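Local coordinates for protein polyketide synthase (Lyngbya majuscula 19L, PDB 3QIT) that probably releases the finished polyketide chain from the curacin A assembly line by thioester hydrolysis, coupled to sulfate elimination and decarboxylation that leave a terminal alkene, at residues Asp60-Gly65 against Ser78-Ala83; Ser67-Met72 against Ser200-Ile205; Glu122-Glu127 against Thr235-Asp240; Ser242-Pro247 against Gly267-His272. All blocks are in the same frame, centred on the assembly; numbering follows the deposited sequence. Where two conformers were deposited one is given.

How the contacts relate
The four contacts fall into two pairs within one alpha/beta hydrolase fold. Contacts 1 and 2, with centres about 10 Å apart, share the loop after strand 55-59 and touch through Asp60 O and Ser67 OG, 2.7 Å apart; both reach the second subunit. Contacts 3 and 4 are likewise about 10 Å apart and meet at Glu127, whose OE1 lies 2.8 Å from His269 ND1 and 2.5 Å from Ser242 OG. That meeting point is the acid-histidine half of a probable Ser103-His269-Glu127 triad. Contacts 2 and 3 lie on opposite sides of the chain's centre, with centres about 28 Å apart.

Contact 1 (Asp60-Gly65 against Ser78-Ala83)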
loop_
_atom_site.group_PDB
_atom_site.type_symbol
_atom_site.label_atom_id
_atom_site.label_comp_id
_atom_site.label_asym_id
_atom_site.label_seq_id
_atom_site.Cartn_x
_atom_site.Cartn_y
_atom_site.Cartn_z
ATOM N N ASP B 60 9.670 -16.614 -1.540
ATOM C CA ASP B 60 10.385 -15.348 -1.666
ATOM C C ASP B 60 9.321 -14.240 -1.546
ATOM O O ASP B 60 8.329 -14.218 -2.296
ATOM C CB ASP B 60 11.043 -15.224 -3.053
ATOM C CG ASP B 60 12.263 -16.133 -3.254
ATOM O OD1 ASP B 60 13.067 -16.358 -2.329
ATOM O OD2 ASP B 60 12.432 -16.619 -4.396
ATOM N N LEU B 61 9.514 -13.283 -0.656
ATOM C CA LEU B 61 8.603 -12.141 -0.598
ATOM C C LEU B 61 8.730 -11.343 -1.895
ATOM O O LEU B 61 9.789 -11.404 -2.541
ATOM C CB LEU B 61 8.912 -11.285 0.635
ATOM C CG LEU B 61 8.680 -11.971 1.984
ATOM C CD1 LEU B 61 9.140 -11.041 3.114
ATOM C CD2 LEU B 61 7.192 -12.383 2.146
ATOM N N PHE B 62 7.676 -10.630 -2.309
ATOM C CA PHE B 62 7.776 -9.842 -3.558
ATOM C C PHE B 62 8.977 -8.909 -3.492
ATOM O O PHE B 62 9.321 -8.391 -2.419
ATOM C CB PHE B 62 6.512 -9.021 -3.832
ATOM C CG PHE B 62 5.340 -9.843 -4.354
ATOM C CD1 PHE B 62 5.483 -10.681 -5.459
ATOM C CD2 PHE B 62 4.104 -9.737 -3.745
ATOM C CE1 PHE B 62 4.360 -11.456 -5.933
ATOM C CE2 PHE B 62 3.000 -10.471 -4.208
ATOM C CZ PHE B 62 3.132 -11.333 -5.301
ATOM N N GLY B 63 9.647 -8.753 -4.630
ATOM C CA GLY B 63 10.880 -7.974 -4.702
ATOM C C GLY B 63 12.144 -8.664 -4.199
ATOM O O GLY B 63 13.223 -8.089 -4.277
ATOM N N HIS B 64 12.016 -9.888 -3.680
ATOM C CA HIS B 64 13.148 -10.624 -3.099
ATOM C C HIS B 64 13.346 -11.907 -3.891
ATOM O O HIS B 64 12.413 -12.411 -4.517
ATOM C CB HIS B 64 12.831 -11.053 -1.658
ATOM C CG HIS B 64 12.728 -9.912 -0.685
ATOM N ND1 HIS B 64 11.667 -9.028 -0.663
ATOM C CD2 HIS B 64 13.549 -9.542 0.324
ATOM C CE1 HIS B 64 11.842 -8.154 0.317
ATOM N NE2 HIS B 64 12.985 -8.434 0.923
ATOM N N GLY B 65 14.562 -12.432 -3.871
ATOM C CA GLY B 65 14.836 -13.772 -4.432
ATOM C C GLY B 65 14.431 -13.848 -5.891
ATOM O O GLY B 65 14.803 -12.984 -6.681
ATOM N N SER B 78 3.590 -3.740 4.196
ATOM C CA SER B 78 3.338 -4.916 5.029
ATOM C C SER B 78 2.033 -5.606 4.618
ATOM O O SER B 78 1.969 -6.833 4.618
ATOM C CB SER B 78 3.302 -4.556 6.515
ATOM O OG SER B 78 2.480 -3.427 6.735
ATOM N N LEU B 79 1.013 -4.829 4.256
ATOM C CA LEU B 79 -0.282 -5.422 3.835
ATOM C C LEU B 79 -0.127 -6.288 2.566
ATOM O O LEU B 79 -0.660 -7.391 2.484
ATOM C CB LEU B 79 -1.365 -4.358 3.615
ATOM C CG LEU B 79 -2.755 -4.907 3.237
ATOM C CD1 LEU B 79 -3.400 -5.700 4.385
ATOM C CD2 LEU B 79 -3.700 -3.796 2.780
ATOM N N THR B 80 0.590 -5.766 1.568
ATOM C CA THR B 80 0.934 -6.561 0.393
ATOM C C THR B 80 1.652 -7.857 0.759
ATOM O O THR B 80 1.264 -8.930 0.293
ATOM C CB THR B 80 1.785 -5.754 -0.598
ATOM O OG1 THR B 80 0.975 -4.709 -1.159
ATOM C CG2 THR B 80 2.339 -6.660 -1.705
ATOM N N PHE B 81 2.694 -7.783 1.598
ATOM C CA PHE B 81 3.348 -9.039 2.019
ATOM C C PHE B 81 2.403 -9.968 2.769
ATOM O O PHE B 81 2.484 -11.205 2.624
ATOM C CB PHE B 81 4.598 -8.768 2.873
ATOM C CG PHE B 81 5.710 -8.054 2.122
ATOM C CD1 PHE B 81 6.087 -8.461 0.837
ATOM C CD2 PHE B 81 6.423 -7.018 2.722
ATOM C CE1 PHE B 81 7.113 -7.833 0.148
ATOM C CE2 PHE B 81 7.457 -6.364 2.032
ATOM C CZ PHE B 81 7.811 -6.775 0.740
ATOM N N LEU B 82 1.531 -9.405 3.603
ATOM C CA LEU B 82 0.573 -10.238 4.329
ATOM C C LEU B 82 -0.393 -10.930 3.376
ATOM O O LEU B 82 -0.689 -12.107 3.535
ATOM C CB LEU B 82 -0.195 -9.410 5.350
ATOM C CG LEU B 82 0.615 -9.101 6.596
ATOM C CD1 LEU B 82 -0.181 -8.170 7.507
ATOM C CD2 LEU B 82 1.014 -10.383 7.318
ATOM N N ALA B 83 -0.874 -10.199 2.371
ATOM C CA ALA B 83 -1.773 -10.790 1.389
ATOM C C ALA B 83 -1.069 -11.905 0.611
ATOM O O ALA B 83 -1.693 -12.898 0.222
ATOM C CB ALA B 83 -2.322 -9.692 0.412
#
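Phe81 reaches from helix 78-91 into the turn Leu61-His64 and meets it with the CE1 corner of its ring, 3.9 Å from Leu61 CB. The same CE1 comes to 3.4 Å from Phe62 O, which sits at the ring edge close to the ring plane, so the slightly positive rim of the aromatic group faces the carbonyl oxygen. With CG anti to the carbonyl carbon (chi1 -65°), the ring leans toward the loop although the bond from its backbone runs across it. His64 approaches obliquely from farther along, its CE1 4.3 Å from Phe81 CZ.

Phe62 O is also used inside the loop. His64 ND1 donates to it over 3.0 Å, from above the carbonyl plane, while the oxygen remains within 6° of the imidazole plane; this bond and the one that Leu36 N gives to His64 NE2 fix the rotation of the ring. The backbone bond from His64 N to Leu61 O closes a type II turn, and Gly63 in it has the positive phi that favours glycine.

On the flank, Phe62 and Thr80 cross at about a right angle, with Phe62 CD2 4.1 Å from Thr80 CG2. Thr80 OG1 is directed elsewhere, to Ser75 O and to Thr74 of the second subunit, and Met72 of that subunit packs on both Phe62 and Thr80. Leu61 touches Met104 and Phe81 touches Leu108, both on helix 104-115. The arrangement is a helix-to-loop packing of the alpha/beta hydrolase fold, in which a buried turn following a central strand lies beside what is probably the nucleophile elbow.

Contact 2 (Ser67-Met72 against Ser200-Ile205)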
loop_
_atom_site.group_PDB
_atom_site.type_symbol
_atom_site.label_atom_id
_atom_site.label_comp_id
_atom_site.label_asym_id
_atom_site.label_seq_id
_atom_site.Cartn_x
_atom_site.Cartn_y
_atom_site.Cartn_z
ATOM N N SER B 67 10.987 -13.986 -6.734
ATOM C CA SER B 67 9.635 -13.470 -6.906
ATOM C C SER B 67 9.646 -12.161 -7.718
ATOM O O SER B 67 10.669 -11.467 -7.782
ATOM C CB SER B 67 8.922 -13.226 -5.567
ATOM O OG SER B 67 8.523 -14.454 -4.991
ATOM N N SER B 68 8.511 -11.852 -8.344
ATOM C CA SER B 68 8.382 -10.610 -9.136
ATOM C C SER B 68 8.744 -9.371 -8.364
ATOM O O SER B 68 8.514 -9.277 -7.152
ATOM C CB SER B 68 6.929 -10.418 -9.603
ATOM O OG SER B 68 6.573 -11.463 -10.431
ATOM N N HIS B 69 9.272 -8.387 -9.095
ATOM C CA HIS B 69 9.361 -7.025 -8.550
ATOM C C HIS B 69 8.021 -6.346 -8.812
ATOM O O HIS B 69 7.396 -6.566 -9.876
ATOM C CB HIS B 69 10.470 -6.238 -9.241
ATOM C CG HIS B 69 11.844 -6.788 -9.000
ATOM N ND1 HIS B 69 12.991 -6.116 -9.367
ATOM C CD2 HIS B 69 12.248 -7.945 -8.423
ATOM C CE1 HIS B 69 14.043 -6.842 -9.029
ATOM N NE2 HIS B 69 13.619 -7.961 -8.467
ATOM N N LEU B 70 7.604 -5.502 -7.865
ATOM C CA LEU B 70 6.354 -4.770 -8.011
ATOM C C LEU B 70 6.630 -3.480 -8.771
ATOM O O LEU B 70 7.382 -2.619 -8.297
ATOM C CB LEU B 70 5.690 -4.523 -6.646
ATOM C CG LEU B 70 5.514 -5.816 -5.810
ATOM C CD1 LEU B 70 4.828 -5.524 -4.475
ATOM C CD2 LEU B 70 4.691 -6.845 -6.614
ATOM N N GLU B 71 6.018 -3.357 -9.956
ATOM C CA GLU B 71 6.351 -2.257 -10.873
ATOM C C GLU B 71 5.910 -0.919 -10.333
ATOM O O GLU B 71 6.458 0.122 -10.690
ATOM C CB GLU B 71 5.698 -2.444 -12.235
ATOM C CG GLU B 71 6.291 -3.537 -13.100
ATOM C CD GLU B 71 5.699 -3.485 -14.497
ATOM O OE1 GLU B 71 4.730 -4.217 -14.749
ATOM O OE2 GLU B 71 6.170 -2.669 -15.316
ATOM N N MET B 72 4.909 -0.936 -9.478
ATOM C CA MET B 72 4.569 0.306 -8.782
ATOM C C MET B 72 5.065 0.258 -7.345
ATOM O O MET B 72 4.582 -0.544 -6.539
ATOM C CB MET B 72 3.095 0.582 -8.812
ATOM C CG MET B 72 2.832 2.046 -8.369
ATOM S SD MET B 72 1.286 2.558 -8.955
ATOM C CE MET B 72 0.255 1.296 -8.224
ATOM N N SER B 200 19.745 -9.012 -7.793
ATOM C CA SER B 200 18.575 -9.153 -8.654
ATOM C C SER B 200 17.251 -8.967 -7.890
ATOM O O SER B 200 16.171 -9.015 -8.484
ATOM C CB SER B 200 18.628 -10.496 -9.388
ATOM O OG SER B 200 18.575 -11.537 -8.448
ATOM N N TRP B 201 17.351 -8.699 -6.596
ATOM C CA TRP B 201 16.201 -8.221 -5.813
ATOM C C TRP B 201 15.970 -6.716 -6.098
ATOM O O TRP B 201 16.800 -6.057 -6.730
ATOM C CB TRP B 201 16.355 -8.559 -4.323
ATOM C CG TRP B 201 17.625 -8.107 -3.637
ATOM C CD1 TRP B 201 18.774 -8.849 -3.445
ATOM C CD2 TRP B 201 17.873 -6.816 -3.054
ATOM N NE1 TRP B 201 19.705 -8.098 -2.730
ATOM C CE2 TRP B 201 19.171 -6.850 -2.492
ATOM C CE3 TRP B 201 17.094 -5.650 -2.905
ATOM C CZ2 TRP B 201 19.730 -5.744 -1.838
ATOM C CZ3 TRP B 201 17.650 -4.546 -2.239
ATOM C CH2 TRP B 201 18.960 -4.609 -1.724
ATOM N N ASP B 202 14.827 -6.193 -5.674
ATOM C CA ASP B 202 14.418 -4.837 -6.096
ATOM C C ASP B 202 15.106 -3.778 -5.250
ATOM O O ASP B 202 14.801 -3.656 -4.071
ATOM C CB ASP B 202 12.894 -4.687 -5.950
ATOM C CG ASP B 202 12.350 -3.468 -6.677
ATOM O OD1 ASP B 202 13.118 -2.495 -6.893
ATOM O OD2 ASP B 202 11.145 -3.479 -7.031
ATOM N N ALA B 203 15.981 -2.973 -5.861
ATOM C CA ALA B 203 16.745 -1.960 -5.100
ATOM C C ALA B 203 15.904 -0.992 -4.267
ATOM O O ALA B 203 16.407 -0.412 -3.294
ATOM C CB ALA B 203 17.660 -1.163 -6.051
ATOM N N ILE B 204 14.645 -0.797 -4.640
ATOM C CA ILE B 204 13.801 0.147 -3.883
ATOM C C ILE B 204 13.523 -0.325 -2.444
ATOM O O ILE B 204 13.246 0.495 -1.566
ATOM C CB ILE B 204 12.486 0.458 -4.643
ATOM C CG1 ILE B 204 11.903 1.806 -4.193
ATOM C CG2 ILE B 204 11.479 -0.678 -4.503
ATOM C CD1 ILE B 204 12.557 3.017 -4.866
ATOM N N ILE B 205 13.646 -1.632 -2.188
ATOM C CA ILE B 205 13.270 -2.218 -0.910
ATOM C C ILE B 205 14.214 -1.822 0.220
ATOM O O ILE B 205 13.821 -1.782 1.384
ATOM C CB ILE B 205 13.184 -3.758 -1.015
ATOM C CG1 ILE B 205 12.101 -4.148 -2.016
ATOM C CG2 ILE B 205 12.861 -4.374 0.338
ATOM C CD1 ILE B 205 12.025 -5.593 -2.275
HETATM O O HOH W 1 9.872 -2.020 -8.935
#
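The two loops approach most closely at His69 and Asp202, whose CA atoms are 6.0 Å apart, and neither forms a regular strand or helix here. His69 lays its imidazole over the Asp202 side chain: Asp202 CB stands above the ring centre, 3.8 Å from the centroid, in a CH-pi contact. The carboxylate carries the stack onward, its plane only 17° from that of the ring, and Asp202 OD2 approaches His69 CB at 3.6 Å. Asp202 CG turns anti to the backbone N (chi1 -166°), which extends the carboxylate toward the segment 67-72.

At the far end of the ring, His69 NE2 donates to Ser200 O over 2.8 Å; the oxygen lies near the ring plane, but the N-H angle of 128° makes the bond weak. An alanine in place of His69 is likely to leave Ser200 O without this donor and the side of Asp202 without its aromatic cover.

Asp202 OD2 accepts a hydrogen bond from a water, 2.7 Å away, that also donates to Leu70 O, and it is bonded to Tyr76 OH besides. Its other oxygen, OD1, accepts from Ile204 N at 3.2 Å, met from above the carboxylate plane. The water bridge and the His69 stack thus join the loop 67-72 to the loop after strand 196-199, while the local OD1 bond to Ile204 N, two residues on, defines an Asx turn.

Contact 3 (Glu122-Glu127 against Thr235-Asp240); sequences ELILVE and TLVYGD
Ile124 and Val237 lie side by side and point the same way, with Ile124 CG2 3.9 Å from Val237 CG2. Val126 is set alongside Val237 in the same manner, so the three branched residues share the sheet face that also carries Thr235. On the opposite face Leu125 and Leu236 meet at an angle, Leu125 CD1 lying 3.9 Å from Leu236 CD2. Between the two layers runs a parallel pair of neighbouring strands in the central sheet, their short axes 20° apart. Leu125 uses both its N and its O toward strand 234-239, bonding Thr235 O and Val237 N, and Thr235 N and Glu127 N extend the pairing.

Two carboxylates secure the ends. Glu122, its chain bent at chi2 (89°), brings OE2 to 2.8 Å from Thr235 OG1, which donates on the anti side of the carboxylate, well out of its plane; Lys261 forms a salt bridge with the same oxygen. A leucine at Glu122 would probably leave the Thr235 hydroxyl and the Lys261 charge without their acceptor.

Glu127 turns back over the other end, where Gly239 N donates to its OE2 at 2.9 Å, from above the carboxylate plane. OE2 also lies at the edge of the Tyr238 ring. OE1 is engaged by Ser242 and His269. Gripped at both oxygens, which limits its rotation, the carboxylate is held just past its strand in a position consistent with the acid of a Ser-His-Glu triad.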
loop_
_atom_site.group_PDB
_atom_site.type_symbol
_atom_site.label_atom_id
_atom_site.label_comp_id
_atom_site.label_asym_id
_atom_site.label_seq_id
_atom_site.Cartn_x
_atom_site.Cartn_y
_atom_site.Cartn_z
ATOM N N GLU B 122 1.642 -24.468 15.303
ATOM C CA GLU B 122 2.585 -23.794 16.212
ATOM C C GLU B 122 3.205 -22.620 15.478
ATOM O O GLU B 122 3.515 -22.724 14.299
ATOM C CB GLU B 122 3.700 -24.740 16.682
ATOM C CG GLU B 122 4.775 -24.080 17.605
ATOM C CD GLU B 122 4.427 -24.138 19.099
ATOM O OE1 GLU B 122 3.632 -25.016 19.491
ATOM O OE2 GLU B 122 4.962 -23.323 19.885
ATOM N N LEU B 123 3.374 -21.519 16.198
ATOM C CA LEU B 123 3.971 -20.303 15.674
ATOM C C LEU B 123 5.350 -20.157 16.283
ATOM O O LEU B 123 5.478 -20.064 17.507
ATOM C CB LEU B 123 3.101 -19.113 16.068
ATOM C CG LEU B 123 3.514 -17.732 15.602
ATOM C CD1 LEU B 123 3.492 -17.605 14.040
ATOM C CD2 LEU B 123 2.603 -16.651 16.261
ATOM N N ILE B 124 6.376 -20.133 15.436
ATOM C CA ILE B 124 7.772 -20.080 15.902
ATOM C C ILE B 124 8.339 -18.741 15.433
ATOM O O ILE B 124 8.499 -18.513 14.220
ATOM C CB ILE B 124 8.602 -21.265 15.353
ATOM C CG1 ILE B 124 7.989 -22.573 15.883
ATOM C CG2 ILE B 124 10.064 -21.149 15.826
ATOM C CD1 ILE B 124 8.217 -23.757 15.035
ATOM N N LEU B 125 8.609 -17.859 16.401
ATOM C CA LEU B 125 8.987 -16.474 16.110
ATOM C C LEU B 125 10.456 -16.283 16.415
ATOM O O LEU B 125 10.848 -16.244 17.575
ATOM C CB LEU B 125 8.108 -15.504 16.930
ATOM C CG LEU B 125 6.620 -15.720 16.657
ATOM C CD1 LEU B 125 5.792 -14.854 17.609
ATOM C CD2 LEU B 125 6.284 -15.405 15.190
ATOM N N VAL B 126 11.277 -16.223 15.364
ATOM C CA VAL B 126 12.724 -16.141 15.562
ATOM C C VAL B 126 13.141 -14.695 15.448
ATOM O O VAL B 126 12.942 -14.072 14.396
ATOM C CB VAL B 126 13.493 -16.991 14.529
ATOM C CG1 VAL B 126 15.001 -16.988 14.828
ATOM C CG2 VAL B 126 12.980 -18.429 14.569
ATOM N N GLU B 127 13.652 -14.154 16.555
ATOM C CA GLU B 127 14.115 -12.756 16.614
ATOM C C GLU B 127 13.026 -11.765 16.220
ATOM O O GLU B 127 13.170 -10.955 15.283
ATOM C CB GLU B 127 15.391 -12.589 15.792
ATOM C CG GLU B 127 16.602 -13.239 16.494
ATOM C CD GLU B 127 17.196 -12.331 17.546
ATOM O OE1 GLU B 127 17.592 -11.196 17.164
ATOM O OE2 GLU B 127 17.257 -12.724 18.744
ATOM N N THR B 235 6.215 -20.109 20.239
ATOM C CA THR B 235 7.559 -20.154 20.793
ATOM C C THR B 235 8.327 -18.935 20.318
ATOM O O THR B 235 8.464 -18.726 19.086
ATOM C CB THR B 235 8.296 -21.414 20.315
ATOM O OG1 THR B 235 7.549 -22.562 20.740
ATOM C CG2 THR B 235 9.714 -21.485 20.899
ATOM N N LEU B 236 8.788 -18.136 21.290
ATOM C CA LEU B 236 9.685 -17.012 21.032
ATOM C C LEU B 236 11.132 -17.490 21.074
ATOM O O LEU B 236 11.595 -18.009 22.098
ATOM C CB LEU B 236 9.454 -15.871 22.043
ATOM C CG LEU B 236 8.077 -15.215 22.010
ATOM C CD1 LEU B 236 7.774 -14.446 23.319
ATOM C CD2 LEU B 236 7.950 -14.270 20.772
ATOM N N VAL B 237 11.848 -17.317 19.966
ATOM C CA VAL B 237 13.227 -17.779 19.876
ATOM C C VAL B 237 14.173 -16.594 19.764
ATOM O O VAL B 237 14.004 -15.742 18.892
ATOM C CB VAL B 237 13.424 -18.725 18.680
ATOM C CG1 VAL B 237 14.835 -19.334 18.675
ATOM C CG2 VAL B 237 12.329 -19.790 18.655
ATOM N N TYR B 238 15.171 -16.541 20.641
ATOM C CA TYR B 238 16.142 -15.435 20.608
ATOM C C TYR B 238 17.564 -15.920 20.559
ATOM O O TYR B 238 17.881 -17.011 21.044
ATOM C CB TYR B 238 16.012 -14.560 21.846
ATOM C CG TYR B 238 14.628 -14.070 22.141
ATOM C CD1 TYR B 238 14.098 -12.953 21.468
ATOM C CD2 TYR B 238 13.855 -14.679 23.122
ATOM C CE1 TYR B 238 12.808 -12.473 21.767
ATOM C CE2 TYR B 238 12.566 -14.222 23.415
ATOM C CZ TYR B 238 12.053 -13.114 22.740
ATOM O OH TYR B 238 10.788 -12.669 23.051
ATOM N N GLY B 239 18.429 -15.102 19.969
ATOM C CA GLY B 239 19.862 -15.354 19.997
ATOM C C GLY B 239 20.451 -14.818 21.301
ATOM O O GLY B 239 20.189 -13.682 21.701
ATOM N N ASP B 240 21.259 -15.625 21.969
ATOM C CA ASP B 240 21.793 -15.205 23.259
ATOM C C ASP B 240 22.817 -14.079 23.126
ATOM O O ASP B 240 23.124 -13.414 24.111
ATOM C CB ASP B 240 22.325 -16.394 24.082
ATOM C CG ASP B 240 23.501 -17.100 23.430
ATOM O OD1 ASP B 240 23.879 -16.757 22.290
ATOM O OD2 ASP B 240 24.048 -18.024 24.075
#

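Contact 4 (Ser242-Pro247 against Gly267-His272)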
loop_
_atom_site.group_PDB
_atom_site.type_symbol
_atom_site.label_atom_id
_atom_site.label_comp_id
_atom_site.label_asym_id
_atom_site.label_seq_id
_atom_site.Cartn_x
_atom_site.Cartn_y
_atom_site.Cartn_z
ATOM N N SER B 242 22.295 -11.826 20.387
ATOM C CA SER B 242 21.600 -10.832 19.557
ATOM C C SER B 242 21.401 -9.529 20.318
ATOM O O SER B 242 21.154 -9.530 21.526
ATOM C CB SER B 242 20.240 -11.323 19.083
ATOM O OG SER B 242 19.588 -10.276 18.353
ATOM N N LYS B 243 21.505 -8.421 19.596
ATOM C CA LYS B 243 21.299 -7.109 20.190
ATOM C C LYS B 243 20.000 -6.487 19.675
ATOM O O LYS B 243 19.701 -5.330 19.961
ATOM C CB LYS B 243 22.511 -6.206 19.919
ATOM C CG LYS B 243 23.855 -6.822 20.321
ATOM C CD LYS B 243 24.021 -6.895 21.843
ATOM C CE LYS B 243 25.118 -7.875 22.246
ATOM N NZ LYS B 243 25.156 -8.114 23.723
ATOM N N LEU B 244 19.222 -7.272 18.928
ATOM C CA LEU B 244 17.940 -6.806 18.405
ATOM C C LEU B 244 17.017 -6.333 19.531
ATOM O O LEU B 244 16.475 -5.218 19.484
ATOM C CB LEU B 244 17.246 -7.899 17.579
ATOM C CG LEU B 244 15.877 -7.486 17.037
ATOM C CD1 LEU B 244 16.047 -6.430 15.940
ATOM C CD2 LEU B 244 15.082 -8.680 16.507
ATOM N N ASN B 245 16.849 -7.172 20.548
ATOM C CA ASN B 245 15.957 -6.832 21.644
ATOM C C ASN B 245 16.738 -6.457 22.887
ATOM O O ASN B 245 17.548 -7.252 23.397
ATOM C CB ASN B 245 15.000 -7.987 21.940
ATOM C CG ASN B 245 13.941 -8.150 20.867
ATOM O OD1 ASN B 245 13.083 -7.287 20.694
ATOM N ND2 ASN B 245 13.997 -9.262 20.137
ATOM N N ARG B 246 16.493 -5.237 23.360
ATOM C CA ARG B 246 17.011 -4.787 24.646
ATOM C C ARG B 246 16.292 -5.584 25.739
ATOM O O ARG B 246 15.253 -6.198 25.469
ATOM C CB ARG B 246 16.768 -3.283 24.818
ATOM C CG ARG B 246 17.387 -2.406 23.733
ATOM C CD ARG B 246 16.876 -0.964 23.829
ATOM N NE ARG B 246 15.435 -0.879 23.568
ATOM C CZ ARG B 246 14.650 0.138 23.924
ATOM N NH1 ARG B 246 15.145 1.187 24.571
ATOM N NH2 ARG B 246 13.354 0.099 23.637
ATOM N N PRO B 247 16.842 -5.605 26.967
ATOM C CA PRO B 247 16.165 -6.318 28.049
ATOM C C PRO B 247 14.705 -5.900 28.249
ATOM O O PRO B 247 13.863 -6.762 28.500
ATOM C CB PRO B 247 16.997 -5.957 29.282
ATOM C CG PRO B 247 18.341 -5.680 28.749
ATOM C CD PRO B 247 18.155 -5.083 27.390
ATOM N N GLY B 267 23.746 -17.892 19.489
ATOM C CA GLY B 267 24.009 -17.125 18.284
ATOM C C GLY B 267 23.472 -15.714 18.376
ATOM O O GLY B 267 22.902 -15.314 19.396
ATOM N N GLY B 268 23.658 -14.958 17.300
ATOM C CA GLY B 268 23.190 -13.570 17.232
ATOM C C GLY B 268 21.826 -13.453 16.562
ATOM O O GLY B 268 20.968 -14.302 16.753
ATOM N N HIS B 269 21.621 -12.367 15.816
ATOM C CA HIS B 269 20.338 -12.111 15.190
ATOM C C HIS B 269 20.005 -13.153 14.131
ATOM O O HIS B 269 18.833 -13.538 13.956
ATOM C CB HIS B 269 20.347 -10.713 14.557
ATOM C CG HIS B 269 19.076 -10.370 13.848
ATOM N ND1 HIS B 269 17.859 -10.300 14.496
ATOM C CD2 HIS B 269 18.835 -10.061 12.552
ATOM C CE1 HIS B 269 16.920 -9.980 13.620
ATOM N NE2 HIS B 269 17.486 -9.819 12.439
ATOM N N ASN B 270 21.038 -13.621 13.442
ATOM C CA ASN B 270 20.827 -14.454 12.264
ATOM C C ASN B 270 20.849 -15.941 12.579
ATOM O O ASN B 270 21.684 -16.700 12.080
ATOM C CB ASN B 270 21.836 -14.053 11.198
ATOM C CG ASN B 270 21.540 -12.683 10.650
ATOM O OD1 ASN B 270 20.424 -12.425 10.174
ATOM N ND2 ASN B 270 22.510 -11.789 10.738
ATOM N N LEU B 271 19.897 -16.348 13.408
ATOM C CA LEU B 271 19.850 -17.716 13.934
ATOM C C LEU B 271 19.600 -18.779 12.870
ATOM O O LEU B 271 20.008 -19.933 13.021
ATOM C CB LEU B 271 18.797 -17.821 15.038
ATOM C CG LEU B 271 19.090 -17.146 16.382
ATOM C CD1 LEU B 271 17.897 -17.326 17.324
ATOM C CD2 LEU B 271 20.367 -17.676 17.037
ATOM N N HIS B 272 18.937 -18.404 11.779
ATOM C CA HIS B 272 18.726 -19.334 10.679
ATOM C C HIS B 272 20.042 -19.781 10.047
ATOM O O HIS B 272 20.090 -20.818 9.377
ATOM C CB HIS B 272 17.768 -18.730 9.628
ATOM C CG HIS B 272 18.248 -17.446 9.036
ATOM N ND1 HIS B 272 18.634 -16.367 9.808
ATOM C CD2 HIS B 272 18.388 -17.053 7.748
ATOM C CE1 HIS B 272 18.999 -15.373 9.018
ATOM N NE2 HIS B 272 18.857 -15.767 7.764
#
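Ser242 OG and His269 CG are both anti to their own backbone N (chi1 176° and 178°), which sets the serine hydroxyl close beside the start of the histidine side chain, Ser242 OG being 3.9 Å from His269 CB. The hydroxyl lies at the edge of the imidazole, near its plane. Ser242 CB packs against the peptide that joins Gly268 to His269, 3.7 Å from His269 N. Farther along, Leu244 and His269 meet obliquely: the CD2 methyl of Leu244 comes to 3.7 Å from His269 CE1, and Leu244 CB also approaches ND1.

Within its own loop Ser242 OG accepts from Leu244 N over 3.1 Å at an angle of 164°, an ST turn that curls the chain and holds Leu244 against the ring. The hydroxyl and His269 ND1 share one outside partner, OE1 of Glu127, so that OE1 is gripped by two partners. This is the usual place of the histidine loop in an alpha/beta hydrolase, after the last strand of the sheet, and His269 touches Ser103 of the probable nucleophile elbow, consistent with a Ser-His-Glu triad.

Gly267 adopts a backbone conformation in which a side chain would be jammed against the preceding carbonyl oxygen. Gly268 follows, its CA 3.9 Å from that of Ser242. Beyond the histidine, Asn270 forms the centre of an inverse gamma turn and precedes helix 271-274, though its side chain makes no capping bond, while His269 O accepts a bond from His102 NE2.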